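Local coordinates for metallo-beta-lactamase domain-containing protein 1 (Thermotoga maritima, PDB 1ZTC) that adopts the metallo-beta-lactamase fold, binds two nickel ions, and is probably a metal-dependent hydrolase, perhaps an endoribonuclease acting on RNA, at residues 57-60 with 61-65; 68-71 with 72-75; 107-110 with 111-114. All blocks are in the same frame, centred on the assembly; numbering follows the deposited sequence. Where two conformers were deposited one is given.

Contact 1 (57-60 with 61-65); sequences MDEL and EEKFS
Glu59 OE2 is held by two partners on one flank of helix 57-67: Lys63 NZ at 3.4 Å, a weak hydrogen bond within a salt bridge, and a water that donates to it at 2.7 Å. This is an i to i+4 ion pair on the helix of the beta-alpha-beta unit that joins strands 45-49 and 76-78. The two side chains run side by side and point the same way. Glu59 is extended beyond CG, whereas Lys63 bends at chi2 (-64°) and again at chi4, folding its ammonium back beside the carboxylate; the same water also accepts a weak bond from Lys63 NZ. Both charges have stronger partners: Glu59 OE1 pairs with Arg29 of the second subunit, and Lys63 NZ donates to the carbonyl O of Leu18 in strand 13-19. Regular helical bonds run beneath, among them Glu61 N to Met57 O at 3.0 Å and Lys63 N to Glu59 O at 3.0 Å. On the apolar flank, Leu60 CD2 lies 4.3 Å from Phe64 CE1, and both side chains pack on Leu18. Both the backbone and the ring of Phe64 come up to Leu60 O: Phe64 N donates almost straight to it at 2.8 Å (N-H...O 173°), and the ring meets it edge-on, with Phe64 CD1 3.3 Å from Leu60 O.

Contact 2 (68-71 with 72-75); sequences GISP and DDIT
The carboxylate of Asp73 turns back over the turn to Ser70, and its OD2 accepts the Ser70 N-H at 2.9 Å in a nearly straight bond (N-H...O 170°). The donor comes in on the anti side of that oxygen, 29° out of the carboxylate plane; Ile69 CB also approaches Asp73 OD2, at 3.7 Å. Asp73 CG stands beside its own backbone N (chi1 -60°), a torsion that leads the group back toward the chain preceding the turn. Asp72 CB lies 3.5 Å from Ser70 OG, while Asp72 OD1 reaches across to a salt bridge with Arg118 of the second subunit. Ser70 accepts with both side chain and backbone: its hydroxyl oxygen OG accepts from Asp72 N at 3.0 Å, an ST turn, and its carbonyl O takes Asp73 N at 3.0 Å, the donor standing well above the carbonyl plane. One residue on, Ile74 N repeats the pattern with Pro71 O at 3.1 Å. Beneath these polar links Ile69 CD1 meets Ile74 CD1 at 4.1 Å, the two side chains crossing at a slant and both resting on Phe64 of helix 57-67 and Tyr39 of strand 37-42. Two overlapping i to i+3 bonds and an Asp73-to-Ser70 bond that matches one half of a capping box mark a short 3-10 turn capped by Ser70, in the loop that carries a beta-alpha-beta unit from helix 57-67 into strand 76-78.

Contact 3 (107-110 with 111-114); sequences KNYL and SFGT. With PO4 (phosphate ion), chain G.
The approach to helix 114-125 is a compact turn, with Gly113 at the N-cap position of that helix. Its polar centre is Asn108 O, which takes two bonds from Ser111: OG at 2.9 Å, tilted only 15° from the carbonyl plane, and the backbone N at 3.2 Å, from above that plane. With chi1 84°, Ser111 OG stands between its backbone N and carbonyl carbon, where it can reach back to that oxygen. Asn108 OD1 adds a weak bond from Ser111 N. The next turn is closed by Phe112 N donating to Tyr109 O at 3.0 Å. Tyr109 and Phe112 lie side by side in an offset edge-to-face pair: Tyr109 CD1 sits over one face of the Phe112 ring, 3.7 Å from Phe112 CE2, with the ring planes 60° apart. Lys107 CD approaches the edge of the same Phe112 ring. Farther along, Lys107 NZ donates to O3 of a phosphate ion, probably from the crystallisation liquor, at 2.6 Å and weakly to its O2, and it also forms a salt bridge with Glu155. The phosphate is further held by Arg154 N and by Lys187 of the third subunit. After strand 97-101, the turn folds onto helix 114-125: Tyr109 packs on Ile124, Leu110 on Ser121, and Phe112 meets Tyr120 edge-to-face.

Contacts 1 and 2 follow one another along the chain, two residues apart, and touch in space, their centres 12 Å apart. Phe64 joins them: Phe64 O is 3.1 Å from Ile69 N, a probable hydrogen bond, and Phe64 CE2 packs against Pro71 N at 3.7 Å. Contact 3 lies apart, its centre 31 Å from either of the others and its nearest atoms about 20 Å away within the chain. Packing against the second subunit brings these regions together: Gly113 of the second subunit packs on Glu61 of contact 1, and its Thr114 on Pro71 of contact 2. Contact 3 also approaches the dinuclear nickel site, with the Lys107 side chain about 8 Å from a nickel ion.

Contact 1 (57-60 with 61-65)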
loop_
_atom_site.group_PDB
_atom_site.type_symbol
_atom_site.label_atom_id
_atom_site.label_comp_id
_atom_site.label_asym_id
_atom_site.label_seq_id
_atom_site.Cartn_x
_atom_site.Cartn_y
_atom_site.Cartn_z
HETATM N N MSE A 57 8.124 5.328 9.861
HETATM C CA MSE A 57 9.463 5.615 10.346
HETATM C C MSE A 57 10.180 6.727 9.574
HETATM O O MSE A 57 10.861 7.549 10.185
HETATM C CB MSE A 57 10.342 4.336 10.374
HETATM C CG MSE A 57 10.623 3.748 8.987
HETATM SE SE MSE A 57 11.644 2.083 9.143
HETATM C CE MSE A 57 10.411 0.892 7.971
ATOM N N ASP A 58 10.043 6.768 8.254
ATOM C CA ASP A 58 10.702 7.833 7.478
ATOM C C ASP A 58 10.051 9.194 7.742
ATOM O O ASP A 58 10.731 10.201 7.797
ATOM C CB ASP A 58 10.653 7.574 5.977
ATOM C CG ASP A 58 11.412 6.319 5.568
ATOM O OD1 ASP A 58 12.333 5.921 6.323
ATOM O OD2 ASP A 58 11.083 5.767 4.479
ATOM N N GLU A 59 8.724 9.221 7.868
ATOM C CA GLU A 59 8.046 10.485 8.150
ATOM C C GLU A 59 8.416 10.994 9.537
ATOM O O GLU A 59 8.655 12.198 9.725
ATOM C CB GLU A 59 6.518 10.383 8.016
ATOM C CG GLU A 59 5.849 11.770 7.970
ATOM C CD GLU A 59 4.364 11.749 7.590
ATOM O OE1 GLU A 59 3.744 10.644 7.558
ATOM O OE2 GLU A 59 3.849 12.857 7.299
ATOM N N LEU A 60 8.441 10.087 10.514
ATOM C CA LEU A 60 8.812 10.468 11.857
ATOM C C LEU A 60 10.237 10.973 11.935
ATOM O O LEU A 60 10.500 11.972 12.601
ATOM C CB LEU A 60 8.578 9.330 12.841
ATOM C CG LEU A 60 7.089 9.081 13.084
ATOM C CD1 LEU A 60 6.909 7.717 13.718
ATOM C CD2 LEU A 60 6.446 10.176 13.924
ATOM N N GLU A 61 11.150 10.293 11.256
ATOM C CA GLU A 61 12.543 10.721 11.180
ATOM C C GLU A 61 12.661 12.190 10.751
ATOM O O GLU A 61 13.394 13.001 11.326
ATOM C CB GLU A 61 13.251 9.833 10.149
ATOM C CG GLU A 61 14.777 9.926 10.108
ATOM C CD GLU A 61 15.379 9.081 11.188
ATOM O OE1 GLU A 61 15.580 9.607 12.298
ATOM O OE2 GLU A 61 15.577 7.875 10.947
ATOM N N GLU A 62 11.948 12.504 9.687
ATOM C CA GLU A 62 11.931 13.823 9.090
ATOM C C GLU A 62 11.307 14.862 10.041
ATOM O O GLU A 62 11.843 15.964 10.200
ATOM C CB GLU A 62 11.156 13.632 7.802
ATOM C CG GLU A 62 10.857 14.715 6.902
ATOM C CD GLU A 62 9.997 14.119 5.759
ATOM O OE1 GLU A 62 10.562 13.396 4.883
ATOM O OE2 GLU A 62 8.751 14.301 5.814
ATOM N N LYS A 63 10.206 14.511 10.714
ATOM C CA LYS A 63 9.576 15.457 11.640
ATOM C C LYS A 63 10.404 15.677 12.924
ATOM O O LYS A 63 10.522 16.799 13.396
ATOM C CB LYS A 63 8.171 15.025 12.011
ATOM C CG LYS A 63 7.218 14.845 10.857
ATOM C CD LYS A 63 6.965 16.126 10.121
ATOM C CE LYS A 63 6.285 15.868 8.791
ATOM N NZ LYS A 63 4.863 15.664 8.962
ATOM N N PHE A 64 10.973 14.612 13.474
ATOM C CA PHE A 64 11.849 14.732 14.616
ATOM C C PHE A 64 13.061 15.604 14.283
ATOM O O PHE A 64 13.471 16.455 15.081
ATOM C CB PHE A 64 12.282 13.344 15.111
ATOM C CG PHE A 64 11.350 12.756 16.152
ATOM C CD1 PHE A 64 10.050 12.390 15.824
ATOM C CD2 PHE A 64 11.775 12.574 17.473
ATOM C CE1 PHE A 64 9.175 11.839 16.796
ATOM C CE2 PHE A 64 10.911 12.046 18.441
ATOM C CZ PHE A 64 9.601 11.673 18.082
ATOM N N SER A 65 13.622 15.402 13.092
ATOM C CA SER A 65 14.730 16.244 12.624
ATOM C C SER A 65 14.325 17.716 12.531
ATOM O O SER A 65 15.038 18.588 13.023
ATOM C CB SER A 65 15.240 15.767 11.273
ATOM O OG SER A 65 16.364 16.524 10.887
HETATM O O HOH W 1 4.853 14.722 5.646
#

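Contact 2 (68-71 with 72-75)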
loop_
_atom_site.group_PDB
_atom_site.type_symbol
_atom_site.label_atom_id
_atom_site.label_comp_id
_atom_site.label_asym_id
_atom_site.label_seq_id
_atom_site.Cartn_x
_atom_site.Cartn_y
_atom_site.Cartn_z
ATOM N N GLY A 68 14.082 19.187 15.954
ATOM C CA GLY A 68 15.343 19.215 16.662
ATOM C C GLY A 68 15.337 18.353 17.910
ATOM O O GLY A 68 16.080 18.625 18.853
ATOM N N ILE A 69 14.523 17.308 17.921
ATOM C CA ILE A 69 14.446 16.428 19.077
ATOM C C ILE A 69 14.763 14.996 18.705
ATOM O O ILE A 69 14.767 14.635 17.535
ATOM C CB ILE A 69 13.062 16.447 19.726
ATOM C CG1 ILE A 69 11.992 16.004 18.719
ATOM C CG2 ILE A 69 12.777 17.826 20.302
ATOM C CD1 ILE A 69 10.663 15.751 19.350
ATOM N N SER A 70 15.030 14.213 19.744
ATOM C CA SER A 70 15.291 12.802 19.645
ATOM C C SER A 70 14.143 12.073 20.344
ATOM O O SER A 70 13.407 12.669 21.122
ATOM C CB SER A 70 16.667 12.539 20.294
ATOM O OG SER A 70 16.725 11.351 21.040
ATOM N N PRO A 71 13.968 10.785 20.046
ATOM C CA PRO A 71 13.045 9.958 20.825
ATOM C C PRO A 71 13.304 10.020 22.341
ATOM O O PRO A 71 12.378 9.923 23.114
ATOM C CB PRO A 71 13.327 8.540 20.291
ATOM C CG PRO A 71 13.821 8.754 18.889
ATOM C CD PRO A 71 14.625 10.024 18.958
ATOM N N ASP A 72 14.557 10.174 22.742
ATOM C CA ASP A 72 14.922 10.272 24.159
ATOM C C ASP A 72 14.336 11.477 24.871
ATOM O O ASP A 72 14.331 11.526 26.098
ATOM C CB ASP A 72 16.444 10.330 24.339
ATOM C CG ASP A 72 17.145 9.101 23.795
ATOM O OD1 ASP A 72 16.514 8.030 23.711
ATOM O OD2 ASP A 72 18.328 9.211 23.430
ATOM N N ASP A 73 13.862 12.456 24.100
ATOM C CA ASP A 73 13.296 13.684 24.673
ATOM C C ASP A 73 11.809 13.570 24.922
ATOM O O ASP A 73 11.217 14.452 25.524
ATOM C CB ASP A 73 13.553 14.879 23.751
ATOM C CG ASP A 73 15.054 15.146 23.515
ATOM O OD1 ASP A 73 15.859 15.157 24.480
ATOM O OD2 ASP A 73 15.414 15.358 22.347
ATOM N N ILE A 74 11.187 12.497 24.460
ATOM C CA ILE A 74 9.763 12.319 24.685
ATOM C C ILE A 74 9.542 11.879 26.132
ATOM O O ILE A 74 10.082 10.872 26.551
ATOM C CB ILE A 74 9.183 11.271 23.712
ATOM C CG1 ILE A 74 9.398 11.729 22.251
ATOM C CG2 ILE A 74 7.725 10.993 24.021
ATOM C CD1 ILE A 74 8.913 13.141 21.925
ATOM N N THR A 75 8.718 12.646 26.845
ATOM C CA THR A 75 8.438 12.477 28.265
ATOM C C THR A 75 7.135 11.715 28.544
ATOM O O THR A 75 6.997 11.102 29.577
ATOM C CB THR A 75 8.335 13.874 28.948
ATOM O OG1 THR A 75 7.303 14.658 28.309
ATOM C CG2 THR A 75 9.665 14.606 28.840
HETATM O O HOH W 2 11.613 8.767 25.479
#

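Contact 3 (107-110 with 111-114)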
loop_
_atom_site.group_PDB
_atom_site.type_symbol
_atom_site.label_atom_id
_atom_site.label_comp_id
_atom_site.label_asym_id
_atom_site.label_seq_id
_atom_site.Cartn_x
_atom_site.Cartn_y
_atom_site.Cartn_z
ATOM N N LYS A 107 -7.202 -7.933 28.979
ATOM C CA LYS A 107 -7.097 -8.639 27.710
ATOM C C LYS A 107 -5.897 -9.582 27.688
ATOM O O LYS A 107 -4.834 -9.269 28.197
ATOM C CB LYS A 107 -6.958 -7.663 26.538
ATOM C CG LYS A 107 -8.209 -6.979 26.168
ATOM C CD LYS A 107 -8.189 -6.518 24.698
ATOM C CE LYS A 107 -8.937 -5.206 24.575
ATOM N NZ LYS A 107 -9.408 -4.882 23.208
ATOM N N ASN A 108 -6.106 -10.745 27.101
ATOM C CA ASN A 108 -5.068 -11.730 26.914
ATOM C C ASN A 108 -4.499 -11.538 25.511
ATOM O O ASN A 108 -5.048 -12.053 24.536
ATOM C CB ASN A 108 -5.716 -13.101 27.092
ATOM C CG ASN A 108 -4.739 -14.240 26.965
ATOM O OD1 ASN A 108 -3.582 -14.050 26.623
ATOM N ND2 ASN A 108 -5.209 -15.422 27.230
ATOM N N TYR A 109 -3.406 -10.789 25.428
ATOM C CA TYR A 109 -2.776 -10.482 24.145
ATOM C C TYR A 109 -2.114 -11.701 23.510
ATOM O O TYR A 109 -2.028 -11.792 22.303
ATOM C CB TYR A 109 -1.799 -9.321 24.298
ATOM C CG TYR A 109 -2.577 -8.068 24.568
ATOM C CD1 TYR A 109 -3.179 -7.386 23.531
ATOM C CD2 TYR A 109 -2.789 -7.614 25.871
ATOM C CE1 TYR A 109 -3.940 -6.245 23.761
ATOM C CE2 TYR A 109 -3.555 -6.469 26.118
ATOM C CZ TYR A 109 -4.134 -5.803 25.049
ATOM O OH TYR A 109 -4.908 -4.696 25.247
ATOM N N LEU A 110 -1.659 -12.639 24.324
ATOM C CA LEU A 110 -1.107 -13.901 23.817
ATOM C C LEU A 110 -2.105 -14.735 23.049
ATOM O O LEU A 110 -1.737 -15.619 22.274
ATOM C CB LEU A 110 -0.652 -14.819 24.968
ATOM C CG LEU A 110 0.646 -14.445 25.638
ATOM C CD1 LEU A 110 1.010 -15.542 26.617
ATOM C CD2 LEU A 110 1.747 -14.231 24.588
ATOM N N SER A 111 -3.377 -14.487 23.297
ATOM C CA SER A 111 -4.417 -15.195 22.567
ATOM C C SER A 111 -4.726 -14.564 21.189
ATOM O O SER A 111 -5.543 -15.094 20.464
ATOM C CB SER A 111 -5.707 -15.339 23.407
ATOM O OG SER A 111 -6.546 -14.187 23.325
ATOM N N PHE A 112 -4.074 -13.461 20.831
ATOM C CA PHE A 112 -4.232 -12.847 19.488
ATOM C C PHE A 112 -3.592 -13.650 18.335
ATOM O O PHE A 112 -3.626 -13.229 17.189
ATOM C CB PHE A 112 -3.630 -11.454 19.472
ATOM C CG PHE A 112 -4.486 -10.416 20.094
ATOM C CD1 PHE A 112 -5.507 -10.756 20.998
ATOM C CD2 PHE A 112 -4.260 -9.070 19.790
ATOM C CE1 PHE A 112 -6.288 -9.772 21.580
ATOM C CE2 PHE A 112 -5.033 -8.075 20.355
ATOM C CZ PHE A 112 -6.055 -8.418 21.256
ATOM N N GLY A 113 -2.992 -14.788 18.642
ATOM C CA GLY A 113 -2.268 -15.574 17.665
ATOM C C GLY A 113 -0.837 -15.721 18.124
ATOM O O GLY A 113 -0.308 -14.856 18.814
ATOM N N THR A 114 -0.199 -16.815 17.742
ATOM C CA THR A 114 1.159 -17.051 18.199
ATOM C C THR A 114 2.101 -15.889 17.819
ATOM O O THR A 114 2.711 -15.281 18.709
ATOM C CB THR A 114 1.711 -18.377 17.720
ATOM O OG1 THR A 114 0.893 -19.429 18.223
ATOM C CG2 THR A 114 3.100 -18.591 18.248
HETATM P P PO4 G . -12.783 -5.753 22.971
HETATM O O1 PO4 G . -13.428 -6.760 23.875
HETATM O O2 PO4 G . -11.785 -6.423 22.087
HETATM O O3 PO4 G . -11.962 -4.787 23.782
HETATM O O4 PO4 G . -13.869 -5.041 22.207
#